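Endoglucanase (Clostridium thermocellum, PDB 2YIK) probably hydrolyses internal beta-1,4-glucosidic bonds of cellulose as a glycoside hydrolase family 9 enzyme, with bound zinc and calcium ions in its structure. Local coordinates at residues A[48-53]-A[500-505]; A[112-117]-A[125-130]; A[166-171]-A[179-184]. All blocks are in the same frame, centred on the assembly; numbering follows the deposited sequence.

Contact 1: A[48-53]-A[500-505]; sequences MFFYDA and DYNAAF
The side chain of Tyr51 points its phenol end at helix 499-516, and Asn502 comes back past it in the opposite direction. The Tyr51 ring and the Asn502 amide are almost perpendicular, with planes 84° apart. The contact falls on the aliphatic part of the asparagine: Tyr51 CZ lies 3.8 Å from Asn502 CB, and Tyr51 OH is 3.3 Å from the same carbon. Phe50 meets Asn502 differently. The two side chains cross obliquely, with ring and amide planes 28° apart. Asn502 CG lies 3.9 Å from Phe50 CB and 4.1 Å from Phe50 CG. Asn502 therefore has one aromatic residue against its CB and another against its amide carbon, and of the four touching residues it has the largest buried area. The first torsion of Tyr51 swings CG to the side of the backbone N (chi1 -68°), and the phenol is carried out to the start of the facing helix. There Tyr51 OH hydrogen-bonds to Ile499 O, just before the segment. Tyr51 OH also lies 2.8 Å from Ala503 N, at the ring edge, but at an angle too poor for a hydrogen bond. Ala503 N makes a weak bond to Asp500 O. The hydroxyl thus occupies the space beside the first helical turn, and the buried phenol oxygen is satisfied by a main-chain carbonyl. Ala503 CB is 3.7 Å from Tyr51 OH. The two short helical segments run roughly antiparallel, and their axes stay 10.3 Å apart, a gap bridged by these side chains. Around the pair, helix 151-167 touches Tyr51 through Ile157, and helix 124-140 touches Tyr51 and Ala503. Helix 392-408 packs against Ala504 and Phe505, within the all-helical (alpha/alpha)6 barrel of the family.

Contact 2: A[112-117]-A[125-130]; sequences GGFHDA and LPEAYA. With ZN (zinc ion), chain E.
Glu127 reaches from helix 124-140 to the backbone of Phe114 and has more surface buried here than any other residue. Its CG is anti to the backbone N (chi1 -176°), and the chain then bends at chi2, which turns the carboxyl group toward the loop. Glu127 OE2 accepts a hydrogen bond from Phe114 N at 2.9 Å, using its syn lone pair. The same oxygen lies in the plane of the Phe114 ring, at its edge, 3.6 Å from Phe114 CD1. Gly113 lies alongside, its CA 3.7 Å from Glu127 OE2. Asp116 makes the second meeting point. It crosses Pro126 at about a right angle, and Asp116 OD1 sits 3.2 Å from Pro126 CG. Its other oxygen, OD2, is hydrogen-bonded to Tyr273 OH. Asp116 begins an Asp-Ala-Gly-Asp sequence, a motif that in family 9 enzymes lines the active-site cleft, probably here too. Between Phe114 and Asp116, His115 turns the other way and binds zinc through NE2, together with Cys56, Cys72 and His73. One short loop is thus tied to a metal site and to a helix. Glu127 OE1 is 2.8 Å from Phe114 O. Two oxygens this close would fit a carboxyl group that holds a proton, and burial would favour that state, although the proton's position is not established.

Contact 3: A[166-171]-A[179-184]; sequences MRCTFR and AFCHQV
The first torsion of Cys181 turns SG anti to its backbone N (chi1 177°), while Cys168 keeps SG beside its own N, and the two side chains meet through their CB atoms, 3.9 Å apart. No disulfide forms, since Cys168 SG and Cys181 SG are 4.5 Å apart. The pair lies at the base of a beta hairpin of strands 169-171 and 177-184, entered directly from helix 151-167. On Phe180, a chi1 of 174° leans the ring toward the partner strand. Thr169 OG1 then reaches the ring edge, 3.3 Å from Phe180 CD1, while it hydrogen-bonds to Phe165 O. Thr169 and Phe180 form a non-hydrogen-bonded antiparallel pair. Cys168 O takes the Cys181 N hydrogen bond at 2.9 Å and a CA-H contact from Phe180. Further along, His182 and Gln183 form a classic beta bulge against Trp207 of strand 206-209. Phe170 and Ala179 are the hydrogen-bonded pair, and Ala179 N donates to Phe170 O at 3.3 Å. Ala179 O receives Phe170 N at 2.8 Å, nearly straight along its C=O bond, and also lies at the edge of the Phe170 ring, 3.6 Å from CD1.

In the fold
All three contacts lie in the family 9 catalytic region. Contact 1 joins its two ends in sequence, 447 residues apart. Contacts 2 and 3 fall between those ends, one after the other, and each spans a short stretch of chain. The centres of contacts 1 and 2 are about 10 Å apart, those of 2 and 3 about 13 Å, and those of 1 and 3, which do not touch, about 23 Å. Tyr129 of helix 124-140 packs on Asp500 and Ala503, and Gly112 meets Arg167. Helix 151-167 runs past contacts 1 and 2 and leads into contact 3. Contacts 1 and 2 are centred about 9 and 7 Å from the chain centre, contact 3 about 17 Å out, on the small sheet.

Contact 1: A[48-53]-A[500-505]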
loop_
_atom_site.group_PDB
_atom_site.type_symbol
_atom_site.label_atom_id
_atom_site.label_comp_id
_atom_site.label_asym_id
_atom_site.label_seq_id
_atom_site.Cartn_x
_atom_site.Cartn_y
_atom_site.Cartn_z
ATOM N N MET A 48 2.858 -10.495 6.699
ATOM C CA MET A 48 2.506 -9.313 7.481
ATOM C C MET A 48 3.545 -8.859 8.489
ATOM O O MET A 48 3.544 -7.697 8.901
ATOM C CB MET A 48 1.156 -9.515 8.176
ATOM C CG MET A 48 0.001 -9.499 7.197
ATOM S SD MET A 48 -1.624 -9.850 7.894
ATOM C CE MET A 48 -1.640 -11.594 7.812
ATOM N N PHE A 49 4.441 -9.756 8.882
ATOM C CA PHE A 49 5.456 -9.392 9.860
ATOM C C PHE A 49 6.395 -8.290 9.414
ATOM O O PHE A 49 7.047 -7.666 10.247
ATOM C CB PHE A 49 6.239 -10.629 10.291
ATOM C CG PHE A 49 5.511 -11.449 11.302
ATOM C CD1 PHE A 49 5.644 -11.184 12.664
ATOM C CD2 PHE A 49 4.633 -12.442 10.894
ATOM C CE1 PHE A 49 4.898 -11.897 13.602
ATOM C CE2 PHE A 49 3.888 -13.157 11.814
ATOM C CZ PHE A 49 4.021 -12.888 13.174
ATOM N N PHE A 50 6.463 -8.034 8.112
ATOM C CA PHE A 50 7.324 -6.958 7.643
ATOM C C PHE A 50 6.757 -5.653 8.170
ATOM O O PHE A 50 7.495 -4.728 8.491
ATOM C CB PHE A 50 7.371 -6.869 6.117
ATOM C CG PHE A 50 8.158 -5.679 5.630
ATOM C CD1 PHE A 50 9.545 -5.669 5.705
ATOM C CD2 PHE A 50 7.507 -4.552 5.128
ATOM C CE1 PHE A 50 10.269 -4.541 5.332
ATOM C CE2 PHE A 50 8.219 -3.423 4.753
ATOM C CZ PHE A 50 9.604 -3.421 4.838
ATOM N N TYR A 51 5.437 -5.579 8.260
ATOM C CA TYR A 51 4.814 -4.364 8.742
ATOM C C TYR A 51 5.133 -4.140 10.213
ATOM O O TYR A 51 5.363 -3.005 10.628
ATOM C CB TYR A 51 3.313 -4.415 8.456
ATOM C CG TYR A 51 3.064 -4.346 6.966
ATOM C CD1 TYR A 51 3.328 -3.173 6.253
ATOM C CD2 TYR A 51 2.666 -5.476 6.251
ATOM C CE1 TYR A 51 3.211 -3.130 4.861
ATOM C CE2 TYR A 51 2.547 -5.447 4.861
ATOM C CZ TYR A 51 2.825 -4.273 4.170
ATOM O OH TYR A 51 2.759 -4.252 2.796
ATOM N N ASP A 52 5.183 -5.215 10.994
ATOM C CA ASP A 52 5.521 -5.075 12.406
ATOM C C ASP A 52 6.930 -4.507 12.532
ATOM O O ASP A 52 7.218 -3.737 13.451
ATOM C CB ASP A 52 5.469 -6.426 13.125
ATOM C CG ASP A 52 4.085 -7.032 13.126
ATOM O OD1 ASP A 52 3.516 -7.202 12.026
ATOM O OD2 ASP A 52 3.569 -7.342 14.224
ATOM N N ALA A 53 7.806 -4.883 11.601
ATOM C CA ALA A 53 9.188 -4.420 11.626
ATOM C C ALA A 53 9.333 -2.953 11.259
ATOM O O ALA A 53 10.355 -2.340 11.565
ATOM C CB ALA A 53 10.042 -5.276 10.695
ATOM N N ASP A 500 5.400 -0.871 0.297
ATOM C CA ASP A 500 4.694 -1.050 -0.972
ATOM C C ASP A 500 5.053 -2.396 -1.600
ATOM O O ASP A 500 4.238 -2.985 -2.301
ATOM C CB ASP A 500 4.968 0.119 -1.946
ATOM C CG ASP A 500 6.265 -0.035 -2.724
ATOM O OD1 ASP A 500 7.332 0.338 -2.190
ATOM O OD2 ASP A 500 6.221 -0.524 -3.876
ATOM N N TYR A 501 6.257 -2.890 -1.320
ATOM C CA TYR A 501 6.711 -4.180 -1.851
ATOM C C TYR A 501 5.893 -5.343 -1.303
ATOM O O TYR A 501 5.545 -6.270 -2.034
ATOM C CB TYR A 501 8.174 -4.424 -1.488
ATOM C CG TYR A 501 9.196 -3.798 -2.410
ATOM C CD1 TYR A 501 8.917 -2.624 -3.117
ATOM C CD2 TYR A 501 10.481 -4.331 -2.500
ATOM C CE1 TYR A 501 9.900 -1.996 -3.883
ATOM C CE2 TYR A 501 11.468 -3.716 -3.255
ATOM C CZ TYR A 501 11.178 -2.549 -3.939
ATOM O OH TYR A 501 12.191 -1.927 -4.631
ATOM N N ASN A 502 5.591 -5.287 -0.008
ATOM C CA ASN A 502 4.833 -6.344 0.651
ATOM C C ASN A 502 3.316 -6.213 0.536
ATOM O O ASN A 502 2.589 -7.175 0.783
ATOM C CB ASN A 502 5.221 -6.426 2.139
ATOM C CG ASN A 502 6.294 -7.475 2.412
ATOM O OD1 ASN A 502 6.080 -8.418 3.183
ATOM N ND2 ASN A 502 7.446 -7.320 1.783
ATOM N N ALA A 503 2.846 -5.037 0.144
ATOM C CA ALA A 503 1.413 -4.769 0.043
ATOM C C ALA A 503 0.547 -5.761 -0.743
ATOM O O ALA A 503 -0.358 -6.380 -0.174
ATOM C CB ALA A 503 1.203 -3.355 -0.483
ATOM N N ALA A 504 0.802 -5.911 -2.040
ATOM C CA ALA A 504 -0.000 -6.839 -2.836
ATOM C C ALA A 504 0.376 -8.281 -2.513
ATOM O O ALA A 504 -0.433 -9.196 -2.665
ATOM C CB ALA A 504 0.179 -6.566 -4.336
ATOM N N PHE A 505 1.611 -8.469 -2.063
ATOM C CA PHE A 505 2.125 -9.789 -1.705
ATOM C C PHE A 505 1.250 -10.445 -0.631
ATOM O O PHE A 505 0.983 -11.647 -0.690
ATOM C CB PHE A 505 3.587 -9.644 -1.244
ATOM C CG PHE A 505 4.174 -10.887 -0.617
ATOM C CD1 PHE A 505 4.074 -12.132 -1.237
ATOM C CD2 PHE A 505 4.874 -10.793 0.583
ATOM C CE1 PHE A 505 4.647 -13.270 -0.661
ATOM C CE2 PHE A 505 5.455 -11.922 1.172
ATOM C CZ PHE A 505 5.349 -13.165 0.547
#

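Contact 2: A[112-117]-A[125-130]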
loop_
_atom_site.group_PDB
_atom_site.type_symbol
_atom_site.label_atom_id
_atom_site.label_comp_id
_atom_site.label_asym_id
_atom_site.label_seq_id
_atom_site.Cartn_x
_atom_site.Cartn_y
_atom_site.Cartn_z
ATOM N N GLY A 112 3.258 7.707 14.472
ATOM C CA GLY A 112 2.532 6.513 14.087
ATOM C C GLY A 112 2.811 6.067 12.668
ATOM O O GLY A 112 3.718 6.574 12.012
ATOM N N GLY A 113 2.027 5.112 12.189
ATOM C CA GLY A 113 2.238 4.639 10.837
ATOM C C GLY A 113 3.464 3.752 10.691
ATOM O O GLY A 113 3.955 3.174 11.667
ATOM N N PHE A 114 3.990 3.692 9.472
ATOM C CA PHE A 114 5.117 2.821 9.167
ATOM C C PHE A 114 6.268 3.492 8.433
ATOM O O PHE A 114 6.042 4.397 7.631
ATOM C CB PHE A 114 4.616 1.660 8.299
ATOM C CG PHE A 114 3.521 0.842 8.937
ATOM C CD1 PHE A 114 2.213 1.314 8.977
ATOM C CD2 PHE A 114 3.800 -0.407 9.488
ATOM C CE1 PHE A 114 1.196 0.553 9.556
ATOM C CE2 PHE A 114 2.794 -1.178 10.071
ATOM C CZ PHE A 114 1.487 -0.699 10.105
ATOM N N HIS A 115 7.494 3.041 8.717
ATOM C CA HIS A 115 8.687 3.540 8.030
ATOM C C HIS A 115 8.453 3.063 6.613
ATOM O O HIS A 115 7.807 2.050 6.381
ATOM C CB HIS A 115 9.958 2.883 8.553
ATOM C CG HIS A 115 10.219 3.135 9.997
ATOM N ND1 HIS A 115 10.639 2.141 10.854
ATOM C CD2 HIS A 115 10.147 4.264 10.737
ATOM C CE1 HIS A 115 10.813 2.647 12.058
ATOM N NE2 HIS A 115 10.522 3.936 12.016
ATOM N N ASP A 116 9.017 3.743 5.646
ATOM C CA ASP A 116 8.720 3.352 4.280
ATOM C C ASP A 116 9.363 2.110 3.720
ATOM O O ASP A 116 8.676 1.201 3.200
ATOM C CB ASP A 116 9.080 4.474 3.329
ATOM C CG ASP A 116 8.810 4.118 1.850
ATOM O OD1 ASP A 116 7.622 4.072 1.449
ATOM O OD2 ASP A 116 9.782 3.896 1.093
ATOM N N ALA A 117 10.662 1.978 3.892
ATOM C CA ALA A 117 11.344 0.896 3.271
ATOM C C ALA A 117 12.362 0.271 4.240
ATOM O O ALA A 117 11.940 -0.533 5.078
ATOM C CB ALA A 117 12.052 1.522 2.017
ATOM N N LEU A 125 2.569 8.936 -0.412
ATOM C CA LEU A 125 2.037 8.186 -1.539
ATOM C C LEU A 125 2.168 6.680 -1.339
ATOM O O LEU A 125 1.178 5.965 -1.437
ATOM C CB LEU A 125 2.693 8.628 -2.855
ATOM C CG LEU A 125 1.994 8.203 -4.155
ATOM C CD1 LEU A 125 0.484 8.380 -4.025
ATOM C CD2 LEU A 125 2.535 9.034 -5.315
ATOM N N PRO A 126 3.384 6.171 -1.067
ATOM C CA PRO A 126 3.437 4.714 -0.877
ATOM C C PRO A 126 2.822 4.254 0.459
ATOM O O PRO A 126 2.383 3.109 0.579
ATOM C CB PRO A 126 4.928 4.399 -0.981
ATOM C CG PRO A 126 5.589 5.666 -0.483
ATOM C CD PRO A 126 4.737 6.761 -1.100
ATOM N N GLU A 127 2.789 5.132 1.463
ATOM C CA GLU A 127 2.193 4.766 2.754
ATOM C C GLU A 127 0.707 4.450 2.503
ATOM O O GLU A 127 0.185 3.424 2.954
ATOM C CB GLU A 127 2.318 5.926 3.756
ATOM C CG GLU A 127 1.820 5.635 5.179
ATOM C CD GLU A 127 2.881 4.998 6.081
ATOM O OE1 GLU A 127 4.082 5.123 5.775
ATOM O OE2 GLU A 127 2.516 4.389 7.109
ATOM N N ALA A 128 0.034 5.333 1.770
ATOM C CA ALA A 128 -1.376 5.141 1.448
ATOM C C ALA A 128 -1.561 3.951 0.502
ATOM O O ALA A 128 -2.538 3.217 0.610
ATOM C CB ALA A 128 -1.958 6.413 0.821
ATOM N N TYR A 129 -0.625 3.763 -0.427
ATOM C CA TYR A 129 -0.728 2.643 -1.356
ATOM C C TYR A 129 -0.680 1.314 -0.614
ATOM O O TYR A 129 -1.453 0.407 -0.910
ATOM C CB TYR A 129 0.398 2.670 -2.394
ATOM C CG TYR A 129 0.543 1.361 -3.143
ATOM C CD1 TYR A 129 1.345 0.329 -2.643
ATOM C CD2 TYR A 129 -0.174 1.124 -4.318
ATOM C CE1 TYR A 129 1.429 -0.904 -3.290
ATOM C CE2 TYR A 129 -0.100 -0.108 -4.975
ATOM C CZ TYR A 129 0.704 -1.120 -4.452
ATOM O OH TYR A 129 0.759 -2.339 -5.082
ATOM N N ALA A 130 0.235 1.200 0.346
ATOM C CA ALA A 130 0.373 -0.035 1.101
ATOM C C ALA A 130 -0.876 -0.285 1.924
ATOM O O ALA A 130 -1.416 -1.389 1.931
ATOM C CB ALA A 130 1.602 0.031 2.002
HETATM ZN ZN ZN E . 9.960 5.337 13.686
#

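Contact 3: A[166-171]-A[179-184]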
loop_
_atom_site.group_PDB
_atom_site.type_symbol
_atom_site.label_atom_id
_atom_site.label_comp_id
_atom_site.label_asym_id
_atom_site.label_seq_id
_atom_site.Cartn_x
_atom_site.Cartn_y
_atom_site.Cartn_z
ATOM N N MET A 166 -5.717 9.370 9.969
ATOM C CA MET A 166 -6.706 10.187 10.661
ATOM C C MET A 166 -6.106 11.233 11.595
ATOM O O MET A 166 -6.549 12.383 11.590
ATOM C CB MET A 166 -7.718 9.292 11.390
ATOM C CG MET A 166 -8.650 8.574 10.400
ATOM S SD MET A 166 -10.002 7.584 11.072
ATOM C CE MET A 166 -9.179 6.005 11.351
ATOM N N ARG A 167 -5.103 10.852 12.382
ATOM C CA ARG A 167 -4.442 11.795 13.289
ATOM C C ARG A 167 -3.769 12.906 12.477
ATOM O O ARG A 167 -3.645 14.039 12.935
ATOM C CB ARG A 167 -3.363 11.092 14.129
ATOM C CG ARG A 167 -3.860 10.320 15.341
ATOM C CD ARG A 167 -2.689 9.938 16.247
ATOM N NE ARG A 167 -1.715 9.135 15.529
ATOM C CZ ARG A 167 -1.790 7.817 15.382
ATOM N NH1 ARG A 167 -2.796 7.141 15.917
ATOM N NH2 ARG A 167 -0.868 7.182 14.675
ATOM N N CYS A 168 -3.331 12.569 11.267
ATOM C CA CYS A 168 -2.653 13.533 10.399
ATOM C C CYS A 168 -3.601 14.406 9.585
ATOM O O CYS A 168 -3.169 15.307 8.863
ATOM C CB CYS A 168 -1.682 12.802 9.468
ATOM S SG CYS A 168 -0.183 12.187 10.301
ATOM N N THR A 169 -4.895 14.128 9.692
ATOM C CA THR A 169 -5.883 14.915 8.975
ATOM C C THR A 169 -6.465 15.915 9.967
ATOM O O THR A 169 -7.238 15.544 10.853
ATOM C CB THR A 169 -7.022 14.039 8.410
ATOM O OG1 THR A 169 -6.467 12.983 7.611
ATOM C CG2 THR A 169 -7.960 14.882 7.543
ATOM N N PHE A 170 -6.068 17.174 9.820
ATOM C CA PHE A 170 -6.534 18.250 10.688
ATOM C C PHE A 170 -7.787 18.878 10.077
ATOM O O PHE A 170 -7.722 19.531 9.030
ATOM C CB PHE A 170 -5.409 19.273 10.855
ATOM C CG PHE A 170 -4.179 18.699 11.492
ATOM C CD1 PHE A 170 -3.241 18.012 10.721
ATOM C CD2 PHE A 170 -4.001 18.752 12.871
ATOM C CE1 PHE A 170 -2.146 17.386 11.315
ATOM C CE2 PHE A 170 -2.907 18.131 13.476
ATOM C CZ PHE A 170 -1.982 17.442 12.696
ATOM N N ARG A 171 -8.924 18.656 10.735
ATOM C CA ARG A 171 -10.215 19.151 10.263
ATOM C C ARG A 171 -10.861 20.130 11.240
ATOM O O ARG A 171 -10.617 20.060 12.446
ATOM C CB ARG A 171 -11.173 17.968 10.067
ATOM C CG ARG A 171 -10.595 16.801 9.283
ATOM C CD ARG A 171 -11.386 15.523 9.554
ATOM N NE ARG A 171 -12.716 15.546 8.953
ATOM C CZ ARG A 171 -13.689 14.687 9.253
ATOM N NH1 ARG A 171 -13.491 13.737 10.157
ATOM N NH2 ARG A 171 -14.859 14.766 8.634
ATOM N N ALA A 179 -5.677 20.739 6.770
ATOM C CA ALA A 179 -4.327 20.330 6.407
ATOM C C ALA A 179 -4.170 18.825 6.626
ATOM O O ALA A 179 -4.842 18.229 7.477
ATOM C CB ALA A 179 -3.299 21.091 7.238
ATOM N N PHE A 180 -3.290 18.214 5.842
ATOM C CA PHE A 180 -3.019 16.792 5.968
ATOM C C PHE A 180 -1.517 16.567 5.958
ATOM O O PHE A 180 -0.835 16.921 4.993
ATOM C CB PHE A 180 -3.652 16.006 4.815
ATOM C CG PHE A 180 -3.280 14.543 4.800
ATOM C CD1 PHE A 180 -3.750 13.677 5.787
ATOM C CD2 PHE A 180 -2.412 14.045 3.832
ATOM C CE1 PHE A 180 -3.372 12.331 5.799
ATOM C CE2 PHE A 180 -2.027 12.695 3.837
ATOM C CZ PHE A 180 -2.501 11.843 4.823
ATOM N N CYS A 181 -0.990 16.000 7.035
ATOM C CA CYS A 181 0.436 15.720 7.078
ATOM C C CYS A 181 0.644 14.416 6.327
ATOM O O CYS A 181 0.204 13.354 6.768
ATOM C CB CYS A 181 0.949 15.568 8.509
ATOM S SG CYS A 181 2.719 15.138 8.566
ATOM N N HIS A 182 1.329 14.507 5.195
ATOM C CA HIS A 182 1.574 13.345 4.356
ATOM C C HIS A 182 2.975 12.761 4.481
ATOM O O HIS A 182 3.235 11.675 3.976
ATOM C CB HIS A 182 1.337 13.713 2.890
ATOM C CG HIS A 182 2.330 14.690 2.349
ATOM N ND1 HIS A 182 2.188 16.060 2.481
ATOM C CD2 HIS A 182 3.499 14.502 1.696
ATOM C CE1 HIS A 182 3.223 16.664 1.931
ATOM N NE2 HIS A 182 4.036 15.740 1.446
ATOM N N GLN A 183 3.877 13.467 5.151
ATOM C CA GLN A 183 5.249 12.978 5.276
ATOM C C GLN A 183 5.950 13.482 6.537
ATOM O O GLN A 183 5.818 14.645 6.920
ATOM C CB GLN A 183 6.052 13.394 4.032
ATOM C CG GLN A 183 7.503 12.931 3.975
ATOM C CD GLN A 183 8.213 13.415 2.713
ATOM O OE1 GLN A 183 7.662 13.347 1.607
ATOM N NE2 GLN A 183 9.445 13.894 2.870
ATOM N N VAL A 184 6.682 12.587 7.181
ATOM C CA VAL A 184 7.443 12.928 8.372
ATOM C C VAL A 184 8.848 12.420 8.070
ATOM O O VAL A 184 9.050 11.236 7.798
ATOM C CB VAL A 184 6.879 12.236 9.637
ATOM C CG1 VAL A 184 7.713 12.619 10.848
ATOM C CG2 VAL A 184 5.414 12.640 9.851
#